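Local structure of penicillin-binding protein 2B (Streptococcus pneumoniae, 2WAD) at residues V320-K325 with S357-L361; G385-K389 with S613-G617; W424-Y429 with P597-G601; Q590-G594 with A603-G607; T632-A636 with N660-A666. The protein probably acts as a transpeptidase that forms peptide cross-links between glycan strands of the cell wall during elongation, and binds penicillin. All coordinates share one frame; numbering follows the deposited sequence.

These five contacts show how one fold changes its chemistry from core to surface. Interactions 1 and 5 are buried helix-on-strand contacts against one antiparallel sheet, touching each other through Leu324 and Ile665; interaction 1 adds a serine-aspartate bond at the margin of its apolar packing, and interaction 5 a capped helix start. Interaction 2 reaches the same sheet at its edge strand 613-616, but its chief groups are the polar ones of the active site. Interaction 3, partly on the surface, joins two loops by aromatic and aliphatic packing without a hydrogen bond between them. Interaction 4, largely buried, sets Phe604 against hydrocarbon and touches interactions 2, 3 and 5.

Interaction 1: residues V320-K325 with S357-L361. Unlike the reference sequence in segment 357-361: Leu361 (reference Ile).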
# COMPACT_ATOMS: atom_id res chain seq x y z
N VAL A 320 12.49 7.97 12.63
CA VAL A 320 12.28 6.52 12.83
C VAL A 320 13.19 5.62 11.96
O VAL A 320 13.79 4.68 12.45
CB VAL A 320 10.79 6.15 12.71
CG1 VAL A 320 10.57 4.66 12.93
CG2 VAL A 320 10.00 6.95 13.72
N ASP A 321 13.29 5.91 10.66
CA ASP A 321 14.22 5.20 9.77
C ASP A 321 15.65 5.17 10.35
O ASP A 321 16.32 4.14 10.34
CB ASP A 321 14.24 5.89 8.39
CG ASP A 321 12.93 5.71 7.60
OD1 ASP A 321 12.79 6.36 6.55
OD2 ASP A 321 12.03 4.90 7.95
N ALA A 322 16.13 6.30 10.87
CA ALA A 322 17.49 6.40 11.43
C ALA A 322 17.64 5.53 12.67
O ALA A 322 18.63 4.82 12.81
CB ALA A 322 17.87 7.87 11.74
N LEU A 323 16.64 5.59 13.55
CA LEU A 323 16.64 4.77 14.76
C LEU A 323 16.75 3.29 14.39
O LEU A 323 17.64 2.56 14.89
CB LEU A 323 15.36 5.04 15.56
CG LEU A 323 15.22 4.41 16.95
CD1 LEU A 323 16.23 5.11 17.89
CD2 LEU A 323 13.80 4.58 17.45
N LEU A 324 15.87 2.83 13.49
CA LEU A 324 15.87 1.40 13.15
C LEU A 324 17.22 1.02 12.55
O LEU A 324 17.76 -0.04 12.81
CB LEU A 324 14.74 1.04 12.17
CG LEU A 324 13.40 0.52 12.69
CD1 LEU A 324 12.90 1.23 13.94
CD2 LEU A 324 12.37 0.55 11.54
N LYS A 325 17.75 1.91 11.73
CA LYS A 325 19.03 1.63 11.12
C LYS A 325 20.15 1.64 12.18
O LYS A 325 21.04 0.78 12.17
CB LYS A 325 19.28 2.62 9.98
CG LYS A 325 20.10 1.99 8.85
CD LYS A 325 20.47 2.96 7.75
CE LYS A 325 21.32 2.22 6.73
NZ LYS A 325 21.71 3.09 5.57
N SER A 357 3.93 6.69 11.28
CA SER A 357 5.00 6.25 10.39
C SER A 357 4.92 4.74 10.21
O SER A 357 4.41 4.04 11.08
CB SER A 357 6.39 6.59 10.94
OG SER A 357 6.62 5.80 12.08
N MET A 358 5.44 4.29 9.08
CA MET A 358 5.56 2.91 8.69
C MET A 358 6.98 2.75 8.17
O MET A 358 7.25 3.16 7.04
CB MET A 358 4.67 2.60 7.46
CG MET A 358 3.39 3.36 7.34
SD MET A 358 2.51 3.26 5.77
CE MET A 358 2.86 1.60 5.14
N SER A 359 7.86 2.11 8.92
CA SER A 359 9.29 2.09 8.60
C SER A 359 9.74 0.64 8.54
O SER A 359 9.33 -0.16 9.38
CB SER A 359 10.09 2.75 9.72
OG SER A 359 10.10 4.17 9.60
N GLY A 360 10.64 0.34 7.62
CA GLY A 360 11.18 -1.01 7.57
C GLY A 360 12.58 -1.01 7.00
O GLY A 360 12.92 -0.20 6.14
N LEU A 361 13.41 -1.92 7.50
CA LEU A 361 14.78 -2.03 7.01
C LEU A 361 14.96 -3.49 6.70
O LEU A 361 14.76 -4.33 7.56
CB LEU A 361 15.78 -1.60 8.09
CG LEU A 361 17.22 -1.40 7.61
CD1 LEU A 361 17.30 -0.40 6.49
CD2 LEU A 361 18.12 -1.01 8.77
O HOH W 1 11.21 2.84 5.93
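Asp321 carries its carboxylate anti to its own carbonyl carbon (chi1 -69°), and Ser359 places OG likewise (chi1 -82°), which brings the two polar ends together between helix and strand. The serine hydroxyl donates to the carboxylate, OG to Asp321 OD2 being 2.6 Å, and meets that oxygen nearly head-on along its C-O bond. A water adds a second link: it is hydrogen-bonded to Asp321 OD2 at 3.0 Å and accepts from Gly360 N at 3.1 Å, so one carboxylate oxygen ties both a side chain and the backbone of the strand to the helix.

Hydrocarbon lies beside this polar spot. The two branches of Val320 divide the work, CG1 lying 3.4 Å from Ser359 OG while CG2 faces the hydroxyl of Ser357. Leu324 brings CD2 to within 3.7 Å of Ser359 CB. Farther along, Lys325 and Leu361 cross at about a right angle, with Lys325 CG 3.6 Å from Leu361 CD2; the rest of the extended lysine runs away from the strand.

Helix 314-334 thus packs on the sheet over strand 355-363, at an angle of 31° between their local axes. Leu324 also touches Val343 and Ala345 of the neighbouring antiparallel strand 342-348, and reaches Ile665 of helix 661-676, the helix packed beside it on the sheet of the transpeptidase domain.

Interaction 2: residues G385-K389 with S613-G617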
# COMPACT_ATOMS: atom_id res chain seq x y z
N GLY A 385 5.21 -13.87 18.45
CA GLY A 385 5.64 -14.18 19.80
C GLY A 385 4.70 -13.64 20.86
O GLY A 385 3.50 -13.43 20.60
N SER A 386 5.24 -13.36 22.04
CA SER A 386 4.47 -13.14 23.26
C SER A 386 3.65 -11.85 23.32
O SER A 386 2.89 -11.63 24.26
CB SER A 386 5.41 -13.19 24.48
OG SER A 386 5.61 -14.52 24.93
N VAL A 387 3.85 -10.96 22.37
CA VAL A 387 3.03 -9.75 22.33
C VAL A 387 1.54 -10.10 22.32
O VAL A 387 0.76 -9.39 22.92
CB VAL A 387 3.41 -8.83 21.17
CG1 VAL A 387 4.84 -8.32 21.38
CG2 VAL A 387 3.29 -9.56 19.82
N VAL A 388 1.16 -11.21 21.71
CA VAL A 388 -0.23 -11.52 21.46
C VAL A 388 -0.99 -12.07 22.66
O VAL A 388 -2.16 -12.37 22.54
CB VAL A 388 -0.43 -12.54 20.31
CG1 VAL A 388 0.25 -12.07 19.00
CG2 VAL A 388 -0.01 -13.93 20.75
N LYS A 389 -0.35 -12.19 23.82
CA LYS A 389 -0.96 -12.89 24.93
C LYS A 389 -2.26 -12.27 25.46
O LYS A 389 -3.14 -12.97 25.97
CB LYS A 389 0.07 -13.16 26.03
CG LYS A 389 1.04 -14.26 25.61
CD LYS A 389 2.16 -14.49 26.62
CE LYS A 389 3.04 -15.63 26.13
NZ LYS A 389 4.24 -15.96 26.96
N SER A 613 2.84 2.00 28.49
CA SER A 613 2.33 0.66 28.76
C SER A 613 2.63 -0.22 27.55
O SER A 613 2.68 0.26 26.42
CB SER A 613 0.83 0.73 29.01
OG SER A 613 0.52 1.57 30.11
N GLY A 614 2.89 -1.51 27.75
CA GLY A 614 3.24 -2.32 26.61
C GLY A 614 3.35 -3.80 26.92
O GLY A 614 2.93 -4.25 27.99
N LYS A 615 3.95 -4.54 25.99
CA LYS A 615 4.10 -6.00 26.16
C LYS A 615 5.28 -6.44 25.29
O LYS A 615 5.42 -5.98 24.16
CB LYS A 615 2.79 -6.70 25.73
CG LYS A 615 2.78 -8.23 25.83
CD LYS A 615 2.81 -8.66 27.29
CE LYS A 615 3.01 -10.17 27.44
NZ LYS A 615 4.41 -10.62 27.07
N THR A 616 6.15 -7.27 25.83
CA THR A 616 7.32 -7.79 25.12
C THR A 616 7.07 -9.14 24.44
O THR A 616 6.12 -9.88 24.78
CB THR A 616 8.45 -8.10 26.10
OG1 THR A 616 7.98 -9.06 27.06
CG2 THR A 616 8.96 -6.83 26.79
N GLY A 617 7.96 -9.47 23.51
CA GLY A 617 7.79 -10.59 22.57
C GLY A 617 8.83 -11.69 22.76
O GLY A 617 10.01 -11.41 22.97
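Ser386 of the SxxK motif, assigned as the residue that forms the acyl-ester intermediate, meets Lys615 and Thr616 of the KTG motif on the edge strand of the sheet. Lys615 does the reaching. With CG anti to its backbone N (chi1 179°), it leaves the strand toward the short helical turn, then bends at chi2 and again at chi4, which brings the amine round to the carbonyl of the next residue. There Lys615 NZ donates to Thr616 O at 3.0 Å, a C=O...donor angle of 143°, somewhat tilted from the carbonyl plane. A weak bond of 3.4 Å runs from the same NZ to Ser386 O, and Ser443 OG is a further partner, so the amine has three partners, one of them weak.

The serine itself turns its CB toward the strand, 3.4 Å from Thr616 O. Lys389 NZ, at the end of a chain extended beyond CG, lies 5.3 Å from Lys615 NZ and donates to Ser386 OG at 2.8 Å. It also bonds to Asn445 OD1 and Ser443 O. Ser443 and Asn445 form an SxN sequence, the third element that penicillin-binding transpeptidases and serine beta-lactamases bring together with SxxK and KTG. Ser443 OG connects all three, since it is hydrogen-bonded to Ser386 OG as well as to Lys615 NZ.

Val387 packs beside these groups, with CG1 3.7 Å from Lys615 O and 3.9 Å from Gly617 CA, and also rests on Val635 of the adjoining strand 634-638.

Interaction 3: residues W424-Y429 with P597-G601; sequences WYKLAY and PLTTG. Unlike the reference sequence in segment 424-429: Lys426 (reference Thr), Leu427 (reference Gln). Unlike the reference sequence in segment 597-601: Pro597 (reference Gly).
Leu598 sets its CD2 methyl among three aromatic side chains. Tyr429 CE2 is 3.7 Å from Leu598 CD2 as the two side chains run past each other in opposite directions. Tyr425 crosses the leucine at about a right angle and brings CD1 to 3.8 Å from the same methyl; Leu598 CD1 lies over a face of its ring. The indole of Trp424 completes the group, its CZ2 being 3.9 Å from Leu598 CD2, while the backbone oxygen of Leu598 sits at the indole edge, in the plane of the ring. Over one face of that indole lies Tyr425 CD1, offset toward the rim. Tyr429 OH lies 3.3 Å from Pro597 CB, and Thr600 sends CG2 to 3.5 Å from Trp424 NE1.

Two irregular loops are joined here without any hydrogen bond between them, one of them folded into a type II' beta turn from Tyr425 to Ala428. The turn lets residues on both sides of it face the other loop. Both loops lie near the transpeptidase active site: the side chain of Trp424 is about 7 Å from that of Ser386, and Thr600 touches Thr616 of the KTG sequence. Comparison of drug-sensitive and drug-resistant forms shows the site to be highly flexible.

The next shell holds the polar ends. Trp424 NE1 bonds to Tyr442 O, just before Ser443; Tyr425 OH is hydrogen-bonded to Asp410 OD2, and Thr600 OG1 bonds to Glu441 O.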
# COMPACT_ATOMS: atom_id res chain seq x y z
N TRP A 424 9.75 -18.45 29.98
CA TRP A 424 11.16 -18.05 29.91
C TRP A 424 11.90 -18.33 31.22
O TRP A 424 13.10 -18.59 31.21
CB TRP A 424 11.28 -16.57 29.51
CG TRP A 424 10.76 -15.58 30.52
CD1 TRP A 424 9.50 -15.04 30.58
CD2 TRP A 424 11.50 -14.96 31.58
NE1 TRP A 424 9.42 -14.11 31.60
CE2 TRP A 424 10.63 -14.06 32.24
CE3 TRP A 424 12.82 -15.08 32.05
CZ2 TRP A 424 11.04 -13.29 33.33
CZ3 TRP A 424 13.22 -14.30 33.14
CH2 TRP A 424 12.33 -13.42 33.76
N TYR A 425 11.19 -18.32 32.34
CA TYR A 425 11.78 -18.55 33.65
C TYR A 425 11.83 -20.02 34.14
O TYR A 425 12.29 -20.28 35.24
CB TYR A 425 11.05 -17.68 34.68
CG TYR A 425 9.54 -17.59 34.54
CD1 TYR A 425 8.95 -16.48 33.93
CD2 TYR A 425 8.71 -18.58 35.05
CE1 TYR A 425 7.58 -16.37 33.82
CE2 TYR A 425 7.33 -18.48 34.94
CZ TYR A 425 6.76 -17.37 34.34
OH TYR A 425 5.39 -17.26 34.25
N LYS A 426 11.34 -20.95 33.32
CA LYS A 426 11.43 -22.39 33.58
C LYS A 426 11.00 -22.79 34.99
O LYS A 426 9.87 -22.55 35.40
CB LYS A 426 12.85 -22.94 33.31
CG LYS A 426 13.51 -22.44 32.03
CD LYS A 426 12.75 -22.99 30.84
CE LYS A 426 13.37 -22.61 29.51
NZ LYS A 426 12.47 -23.04 28.40
N LEU A 427 11.94 -23.39 35.72
CA LEU A 427 11.69 -24.02 37.01
C LEU A 427 12.12 -23.11 38.16
O LEU A 427 11.88 -23.41 39.35
CB LEU A 427 12.43 -25.37 37.05
CG LEU A 427 11.94 -26.33 35.95
CD1 LEU A 427 12.86 -27.53 35.65
CD2 LEU A 427 10.52 -26.78 36.32
N ALA A 428 12.69 -21.96 37.81
CA ALA A 428 13.34 -21.07 38.78
C ALA A 428 12.50 -20.68 40.00
O ALA A 428 13.04 -20.55 41.10
CB ALA A 428 13.92 -19.83 38.07
N TYR A 429 11.20 -20.47 39.83
CA TYR A 429 10.36 -20.16 40.99
C TYR A 429 9.34 -21.26 41.29
O TYR A 429 8.31 -20.97 41.90
CB TYR A 429 9.64 -18.83 40.80
CG TYR A 429 10.64 -17.72 40.65
CD1 TYR A 429 10.97 -16.92 41.73
CD2 TYR A 429 11.33 -17.53 39.45
CE1 TYR A 429 11.93 -15.93 41.62
CE2 TYR A 429 12.29 -16.55 39.33
CZ TYR A 429 12.59 -15.75 40.42
OH TYR A 429 13.55 -14.77 40.33
N PRO A 597 11.08 -9.84 40.21
CA PRO A 597 12.13 -10.42 39.38
C PRO A 597 11.61 -10.95 38.03
O PRO A 597 12.41 -11.18 37.11
CB PRO A 597 12.73 -11.54 40.24
CG PRO A 597 11.99 -11.51 41.56
CD PRO A 597 10.92 -10.49 41.53
N LEU A 598 10.29 -11.10 37.89
CA LEU A 598 9.71 -11.63 36.65
C LEU A 598 9.10 -10.56 35.76
O LEU A 598 8.58 -10.87 34.68
CB LEU A 598 8.66 -12.73 36.93
CG LEU A 598 9.19 -13.94 37.69
CD1 LEU A 598 8.07 -14.92 38.04
CD2 LEU A 598 10.30 -14.63 36.92
N THR A 599 9.12 -9.31 36.22
CA THR A 599 8.66 -8.22 35.39
C THR A 599 9.50 -8.16 34.12
O THR A 599 10.74 -8.13 34.18
CB THR A 599 8.77 -6.89 36.13
OG1 THR A 599 7.83 -6.88 37.21
CG2 THR A 599 8.45 -5.73 35.17
N THR A 600 8.84 -8.15 32.97
CA THR A 600 9.54 -8.33 31.71
C THR A 600 9.86 -7.03 30.97
O THR A 600 10.69 -7.02 30.06
CB THR A 600 8.73 -9.21 30.73
OG1 THR A 600 7.41 -8.66 30.57
CG2 THR A 600 8.64 -10.67 31.24
N GLY A 601 9.22 -5.92 31.34
CA GLY A 601 9.33 -4.75 30.49
C GLY A 601 9.77 -3.41 31.06
O GLY A 601 9.44 -2.35 30.49

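Interaction 4: residues Q590-G594 with A603-G607. Unlike the reference sequence in segment 590-594: Ser592 (reference Ala). Unlike the reference sequence in segment 603-607: Asp606 (reference Asn).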
# COMPACT_ATOMS: atom_id res chain seq x y z
N GLN A 590 1.86 -2.85 34.25
CA GLN A 590 2.80 -3.55 35.12
C GLN A 590 3.98 -4.20 34.38
O GLN A 590 5.03 -4.44 34.97
CB GLN A 590 2.04 -4.56 36.00
CG GLN A 590 1.09 -3.90 37.05
CD GLN A 590 0.50 -4.86 38.10
OE1 GLN A 590 1.00 -5.97 38.33
NE2 GLN A 590 -0.58 -4.42 38.73
N VAL A 591 3.81 -4.51 33.10
CA VAL A 591 4.91 -5.01 32.28
C VAL A 591 6.03 -3.97 32.31
O VAL A 591 7.21 -4.32 32.27
CB VAL A 591 4.45 -5.16 30.80
CG1 VAL A 591 5.65 -5.22 29.85
CG2 VAL A 591 3.57 -6.39 30.62
N SER A 592 5.66 -2.69 32.37
CA SER A 592 6.64 -1.62 32.28
C SER A 592 6.92 -0.91 33.61
O SER A 592 7.84 -0.11 33.67
CB SER A 592 6.24 -0.57 31.24
OG SER A 592 4.97 -0.03 31.54
N HIS A 593 6.13 -1.19 34.65
CA HIS A 593 6.25 -0.48 35.93
C HIS A 593 6.44 -1.43 37.10
O HIS A 593 6.62 -0.97 38.24
CB HIS A 593 5.06 0.45 36.20
CG HIS A 593 4.96 1.60 35.24
ND1 HIS A 593 4.46 1.48 33.96
CD2 HIS A 593 5.28 2.91 35.39
CE1 HIS A 593 4.50 2.65 33.35
NE2 HIS A 593 5.00 3.54 34.20
N GLY A 594 6.40 -2.74 36.85
CA GLY A 594 6.45 -3.73 37.92
C GLY A 594 7.78 -3.84 38.65
O GLY A 594 8.82 -3.38 38.18
N ALA A 603 12.46 -2.00 30.69
CA ALA A 603 13.16 -1.22 29.66
C ALA A 603 12.30 -0.16 28.96
O ALA A 603 12.84 0.86 28.50
CB ALA A 603 13.89 -2.11 28.64
N PHE A 604 10.98 -0.40 28.89
CA PHE A 604 10.01 0.57 28.35
C PHE A 604 10.05 1.92 29.09
O PHE A 604 9.87 2.95 28.46
CB PHE A 604 8.55 0.07 28.46
CG PHE A 604 8.12 -0.91 27.41
CD1 PHE A 604 8.22 -0.60 26.06
CD2 PHE A 604 7.57 -2.14 27.77
CE1 PHE A 604 7.81 -1.49 25.07
CE2 PHE A 604 7.15 -3.06 26.79
CZ PHE A 604 7.27 -2.73 25.43
N SER A 605 10.21 1.89 30.41
CA SER A 605 10.11 3.10 31.23
C SER A 605 11.46 3.79 31.43
O SER A 605 11.49 4.94 31.87
CB SER A 605 9.57 2.78 32.63
OG SER A 605 8.43 1.95 32.56
N ASP A 606 12.55 3.11 31.09
CA ASP A 606 13.90 3.60 31.36
C ASP A 606 14.29 4.77 30.45
O ASP A 606 14.73 4.56 29.31
CB ASP A 606 14.91 2.46 31.23
CG ASP A 606 16.34 2.87 31.57
OD1 ASP A 606 16.58 4.05 31.94
OD2 ASP A 606 17.24 2.00 31.48
N GLY A 607 14.12 5.99 30.94
CA GLY A 607 14.30 7.18 30.12
C GLY A 607 13.04 7.58 29.35
O GLY A 607 13.10 8.42 28.45
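Ser605 and Ser592 face each other in different rotamers. Ser605 swings OG anti to its carbonyl carbon (chi1 -47°), out of its own loop and toward Ser592 O, which it approaches to 2.4 Å; the bond is assigned from this hydroxyl to the carbonyl, though so short a length is doubtful. The same OG stands over the centre of the His593 ring, 4.0 Å above its plane. Ser592 instead tucks OG between its backbone N and carbonyl carbon (chi1 57°), where both Ile612 O and Tyr589 O are in bonding reach of its single proton. Of its side chain, CB is what packs on the loop, 3.7 Å from Phe604 CB.

Val591 has CG1 anti to its backbone N (chi1 161°), and this branch comes to the edge of the Phe604 ring, 4.0 Å from CE2. The ring extends beyond the helix to lie against Pro663 and Ala666 of helix 661-676 and Ala634 and Ala636 of strand 634-638. His593 is held by its own helix, with ND1 bonded to Tyr589 O and the imidazole stacked on the Tyr589 ring.

The contact brings the last part of helix 578-593 against the loop that leads into strand 613-616. Its chemistry is divided accordingly: Phe604 faces hydrocarbon on the side of the core, while the Ser605 hydroxyl, if the doubtful bond is real, would offer a partner to a carbonyl near the helix end.

Interaction 5: residues T632-A636 with N660-A666. Unlike the reference sequence in segment 660-666: Asn660 (reference Gly), Ala664 (reference Ser).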
# COMPACT_ATOMS: atom_id res chain seq x y z
N THR A 632 12.43 -10.74 19.06
CA THR A 632 12.43 -9.65 20.05
C THR A 632 11.36 -8.56 19.80
O THR A 632 11.64 -7.36 19.76
CB THR A 632 13.86 -9.08 20.29
OG1 THR A 632 14.17 -8.00 19.40
CG2 THR A 632 14.88 -10.16 20.06
N ASN A 633 10.10 -8.96 19.65
CA ASN A 633 9.07 -8.02 19.22
C ASN A 633 8.53 -7.23 20.42
O ASN A 633 8.70 -7.65 21.56
CB ASN A 633 7.93 -8.80 18.56
CG ASN A 633 8.39 -9.59 17.34
OD1 ASN A 633 9.39 -9.26 16.67
ND2 ASN A 633 7.67 -10.67 17.06
N ALA A 634 7.85 -6.12 20.18
CA ALA A 634 7.30 -5.34 21.30
C ALA A 634 6.13 -4.51 20.78
O ALA A 634 6.16 -4.06 19.65
CB ALA A 634 8.38 -4.41 21.90
N VAL A 635 5.11 -4.31 21.61
CA VAL A 635 4.03 -3.37 21.32
C VAL A 635 3.88 -2.44 22.54
O VAL A 635 4.16 -2.85 23.66
CB VAL A 635 2.68 -4.10 21.02
CG1 VAL A 635 2.80 -4.97 19.78
CG2 VAL A 635 2.23 -4.96 22.20
N ALA A 636 3.47 -1.19 22.33
CA ALA A 636 3.36 -0.22 23.41
C ALA A 636 2.37 0.88 23.04
O ALA A 636 2.16 1.14 21.86
CB ALA A 636 4.75 0.42 23.69
N ASN A 660 17.27 -7.16 25.36
CA ASN A 660 16.20 -7.18 24.35
C ASN A 660 15.91 -5.77 23.85
O ASN A 660 15.29 -4.97 24.55
CB ASN A 660 14.90 -7.80 24.91
CG ASN A 660 13.90 -8.19 23.81
OD1 ASN A 660 13.57 -7.39 22.92
ND2 ASN A 660 13.46 -9.44 23.84
N VAL A 661 16.35 -5.46 22.65
CA VAL A 661 16.21 -4.09 22.13
C VAL A 661 14.79 -3.74 21.70
O VAL A 661 14.50 -2.57 21.44
CB VAL A 661 17.21 -3.81 20.99
CG1 VAL A 661 18.66 -4.09 21.45
CG2 VAL A 661 16.90 -4.66 19.75
N GLY A 662 13.88 -4.71 21.66
CA GLY A 662 12.52 -4.44 21.18
C GLY A 662 11.83 -3.32 21.94
O GLY A 662 11.44 -2.33 21.36
N PRO A 663 11.67 -3.48 23.25
CA PRO A 663 11.07 -2.45 24.11
C PRO A 663 11.82 -1.11 24.02
O PRO A 663 11.19 -0.06 24.09
CB PRO A 663 11.24 -3.03 25.52
CG PRO A 663 11.31 -4.54 25.30
CD PRO A 663 11.94 -4.74 23.98
N ALA A 664 13.13 -1.15 23.83
CA ALA A 664 13.93 0.09 23.81
C ALA A 664 13.67 0.84 22.51
O ALA A 664 13.58 2.08 22.49
CB ALA A 664 15.43 -0.22 23.99
N ILE A 665 13.55 0.11 21.42
CA ILE A 665 13.15 0.74 20.16
C ILE A 665 11.77 1.37 20.27
O ILE A 665 11.60 2.55 19.95
CB ILE A 665 13.22 -0.23 18.96
CG1 ILE A 665 14.67 -0.70 18.75
CG2 ILE A 665 12.71 0.46 17.70
CD1 ILE A 665 14.77 -1.99 17.93
N ALA A 666 10.80 0.61 20.78
CA ALA A 666 9.43 1.10 21.01
C ALA A 666 9.42 2.39 21.85
O ALA A 666 8.75 3.37 21.55
CB ALA A 666 8.57 -0.01 21.69
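Thr632 can be followed atom by atom across the start of a helix. Its CB lies 3.1 Å from Asn660 OD1, with the amide nitrogen ND2 of the same asparagine at 3.6 Å, the two side chains sliding past each other in opposite directions. From there the threonine forks. A chi1 of 90° puts OG1 on the side of Asn660 OD1 and Gly662 N, but too far from either to bond; this hydroxyl is buried and has no hydrogen-bonding partner in the model. The other branch, CG2, merely grazes the amide, 4.1 Å from Asn660 ND2.

Asn660 OD1 has its own partner: the residue is the N-cap of helix 661-676, and this oxygen accepts from Gly662 N at 3.0 Å, with the donor in the carbonyl plane and a C=O...donor angle of 149°. Because Gly662 has no side chain, the backbone of strand and helix can close in, and Gly662 CA makes a CH...O contact of 3.4 Å with Thr632 O.

The helix is the C-terminal one of the transpeptidase domain and packs on its antiparallel sheet, the local axes of strand and helix at 33°. Alanines line the seam. Ala634 CB rests 3.6 Å from Gly662 C and close to the ring nitrogen of Pro663, and two residues on, Ala636 CB faces Ala666 CB at 4.3 Å. Between these alanines the strand turns Val635 to the opposite face, toward the active site, while Asn633, also facing away from the helix, bonds to Pro384 O and Phe651 N.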